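Local coordinates for protein cyclohexadienyl dehydratase (Synthetic construct, PDB 5JOS) that probably catalyses the dehydration and decarboxylation of prephenate or the related arogenate in phenylalanine biosynthesis, on a solute-binding-protein scaffold, at residues G23-G28 against K82-M87. Residues are numbered along the deposited sequence; the frame is centred on the assembly and turned at random. Where two conformers were deposited one is given.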
ATOM      1  N   GLY A  23      -3.534  20.056 -20.380  1.00 61.53           N
ATOM      2  CA  GLY A  23      -2.946  20.735 -19.239  1.00 57.59           C
ATOM      3  C   GLY A  23      -3.439  20.285 -17.870  1.00 56.27           C
ATOM      4  O   GLY A  23      -3.206  20.946 -16.857  1.00 55.11           O
ATOM      5  N   THR A  24      -4.123  19.159 -17.787  1.00 52.54           N
ATOM      6  CA  THR A  24      -4.553  18.651 -16.492  0.50 50.11           C
ATOM      7  C   THR A  24      -4.402  17.139 -16.497  1.00 48.56           C
ATOM      8  O   THR A  24      -4.648  16.514 -17.523  1.00 51.47           O
ATOM      9  CB  THR A  24      -6.024  19.020 -16.234  0.50 50.65           C
ATOM     10  OG1 THR A  24      -6.174  20.438 -16.214  0.50 51.64           O
ATOM     11  CG2 THR A  24      -6.497  18.477 -14.931  0.50 48.08           C
ATOM     12  N   LEU A  25      -3.996  16.576 -15.353  1.00 47.16           N
ATOM     13  CA  LEU A  25      -4.032  15.137 -15.094  1.00 43.57           C
ATOM     14  C   LEU A  25      -5.258  14.869 -14.286  1.00 41.17           C
ATOM     15  O   LEU A  25      -5.398  15.403 -13.215  1.00 45.05           O
ATOM     16  CB  LEU A  25      -2.838  14.664 -14.352  1.00 41.66           C
ATOM     17  CG  LEU A  25      -2.859  13.169 -13.971  1.00 42.09           C
ATOM     18  CD1 LEU A  25      -2.771  12.272 -15.202  1.00 44.20           C
ATOM     19  CD2 LEU A  25      -1.707  12.879 -13.051  1.00 40.41           C
ATOM     20  N   ARG A  26      -6.167  14.056 -14.826  1.00 40.34           N
ATOM     21  CA  ARG A  26      -7.349  13.672 -14.116  1.00 40.28           C
ATOM     22  C   ARG A  26      -7.067  12.374 -13.345  1.00 37.10           C
ATOM     23  O   ARG A  26      -6.799  11.353 -13.928  1.00 35.36           O
ATOM     24  CB  ARG A  26      -8.505  13.466 -15.090  1.00 43.37           C
ATOM     25  CG  ARG A  26      -8.762  14.683 -16.016  1.00 46.90           C
ATOM     26  CD  ARG A  26      -9.808  14.419 -17.136  1.00 49.77           C
ATOM     27  NE  ARG A  26      -9.353  13.242 -17.870  1.00 53.81           N
ATOM     28  CZ  ARG A  26     -10.107  12.307 -18.479  1.00 55.67           C
ATOM     29  NH1 ARG A  26     -11.451  12.372 -18.549  1.00 58.29           N
ATOM     30  NH2 ARG A  26      -9.497  11.282 -19.048  1.00 50.72           N
ATOM     31  N   VAL A  27      -7.139  12.477 -12.027  1.00 35.48           N
ATOM     32  CA  VAL A  27      -6.864  11.400 -11.131  1.00 35.54           C
ATOM     33  C   VAL A  27      -8.140  10.940 -10.420  1.00 36.95           C
ATOM     34  O   VAL A  27      -8.770  11.655  -9.674  1.00 37.79           O
ATOM     35  CB  VAL A  27      -5.880  11.865 -10.075  1.00 33.74           C
ATOM     36  CG1 VAL A  27      -5.689  10.785  -9.081  1.00 32.72           C
ATOM     37  CG2 VAL A  27      -4.537  12.215 -10.697  1.00 34.13           C
ATOM     38  N   GLY A  28      -8.541   9.730 -10.709  1.00 35.81           N
ATOM     39  CA  GLY A  28      -9.657   9.171 -10.050  1.00 36.77           C
ATOM     40  C   GLY A  28      -9.291   8.730  -8.635  1.00 34.71           C
ATOM     41  O   GLY A  28      -8.300   8.055  -8.421  1.00 33.21           O
ATOM     42  N   LYS A  82     -13.460   8.625 -17.491  1.00 51.63           N
ATOM     43  CA  LYS A  82     -13.721   9.676 -16.483  1.00 49.72           C
ATOM     44  C   LYS A  82     -12.454  10.298 -15.935  1.00 46.84           C
ATOM     45  O   LYS A  82     -12.489  11.341 -15.343  1.00 46.94           O
ATOM     46  CB  LYS A  82     -14.507   9.093 -15.300  1.00 55.62           C
ATOM     47  CG  LYS A  82     -16.006   9.291 -15.307  1.00 64.83           C
ATOM     48  CD  LYS A  82     -16.568   8.806 -16.617  1.00 72.78           C
ATOM     49  CE  LYS A  82     -17.803   9.597 -17.047  1.00 85.05           C
ATOM     50  NZ  LYS A  82     -18.926   9.411 -16.091  1.00 90.08           N
ATOM     51  N   PHE A  83     -11.334   9.597 -15.991  1.00 43.66           N
ATOM     52  CA  PHE A  83     -10.082  10.096 -15.445  1.00 42.18           C
ATOM     53  C   PHE A  83      -8.963   9.341 -16.103  1.00 40.69           C
ATOM     54  O   PHE A  83      -9.224   8.353 -16.755  1.00 37.86           O
ATOM     55  CB  PHE A  83     -10.016  10.002 -13.910  1.00 42.30           C
ATOM     56  CG  PHE A  83     -10.579   8.706 -13.341  1.00 42.04           C
ATOM     57  CD1 PHE A  83      -9.866   7.546 -13.436  1.00 41.26           C
ATOM     58  CD2 PHE A  83     -11.834   8.684 -12.779  1.00 41.30           C
ATOM     59  CE1 PHE A  83     -10.371   6.360 -12.896  1.00 44.01           C
ATOM     60  CE2 PHE A  83     -12.346   7.532 -12.219  1.00 45.28           C
ATOM     61  CZ  PHE A  83     -11.620   6.366 -12.297  1.00 41.98           C
ATOM     62  N   ASP A  84      -7.732   9.789 -15.947  1.00 39.22           N
ATOM     63  CA  ASP A  84      -6.613   9.202 -16.692  1.00 39.74           C
ATOM     64  C   ASP A  84      -5.947   8.090 -15.910  1.00 40.44           C
ATOM     65  O   ASP A  84      -5.298   7.206 -16.472  1.00 37.77           O
ATOM     66  CB  ASP A  84      -5.575  10.293 -16.927  1.00 45.77           C
ATOM     67  CG  ASP A  84      -6.128  11.464 -17.770  1.00 47.21           C
ATOM     68  OD1 ASP A  84      -6.615  11.178 -18.856  1.00 44.72           O
ATOM     69  OD2 ASP A  84      -6.156  12.615 -17.308  1.00 45.79           O
ATOM     70  N   ILE A  85      -6.084   8.137 -14.580  1.00 38.26           N
ATOM     71  CA  ILE A  85      -5.396   7.205 -13.745  1.00 34.96           C
ATOM     72  C   ILE A  85      -6.125   7.216 -12.401  1.00 34.93           C
ATOM     73  O   ILE A  85      -6.616   8.291 -11.898  1.00 33.07           O
ATOM     74  CB  ILE A  85      -3.952   7.604 -13.597  1.00 35.56           C
ATOM     75  CG1 ILE A  85      -3.151   6.623 -12.741  1.00 33.45           C
ATOM     76  CG2 ILE A  85      -3.832   8.974 -12.936  1.00 38.20           C
ATOM     77  CD1 ILE A  85      -1.616   6.833 -12.880  1.00 30.93           C
ATOM     78  N   ALA A  86      -6.202   6.025 -11.807  1.00 34.26           N
ATOM     79  CA  ALA A  86      -6.741   5.880 -10.461  1.00 33.65           C
ATOM     80  C   ALA A  86      -5.632   5.772  -9.428  1.00 34.06           C
ATOM     81  O   ALA A  86      -4.810   4.871  -9.534  1.00 30.98           O
ATOM     82  CB  ALA A  86      -7.648   4.711 -10.411  1.00 34.47           C
ATOM     83  N   MET A  87      -5.623   6.672  -8.426  1.00 33.55           N
ATOM     84  CA  MET A  87      -4.553   6.721  -7.460  1.00 29.68           C
ATOM     85  C   MET A  87      -5.232   6.858  -6.128  1.00 33.09           C
ATOM     86  O   MET A  87      -5.880   7.908  -5.824  1.00 35.60           O
ATOM     87  CB  MET A  87      -3.676   7.947  -7.703  1.00 31.51           C
ATOM     88  CG  MET A  87      -2.990   7.891  -9.063  1.00 32.92           C
ATOM     89  SD  MET A  87      -1.996   9.245  -9.489  1.00 32.27           S
ATOM     90  CE  MET A  87      -0.460   8.855  -8.699  1.00 34.89           C
TER
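The F83 ring carries the CA of G28 over one face, 3.5 Å from the ring centroid in a CH-pi contact, and the R26 guanidinium has F83 CA over its centre and D84 OD1 at its edge. Here the central strand 24-29 meets 85-86 at one margin of a three-stranded parallel sheet, in a lobe of the periplasmic-binding-protein fold. G28, having no side chain, lets the ring lie directly against its CA, where the F83 chi1 of 41° turns it. R26 NH2 points almost straight at D84 OD1 (2.9 Å, 176°), yet reaches it from above the carboxylate plane; the two groups are turned 61° apart. D84 OD2 also takes the backbone N of R26 at 2.9 Å, and R22 and R15 form salt bridges to the same carboxylate, which probably favours its charged form. With an alanine at R26, D81 and D84 would each probably lose a salt-bridge partner, and the backbone at F83 would be less covered. On the sheet face bearing V27 and I85, their CG2 methyls meet at 4.0 Å; M87 CB crosses V27 CG1 at 3.7 Å. G28 N donates to I85 O, and M87 N in turn donates to G28 O, 3.0 Å away and nearly in line with the carbonyl bond.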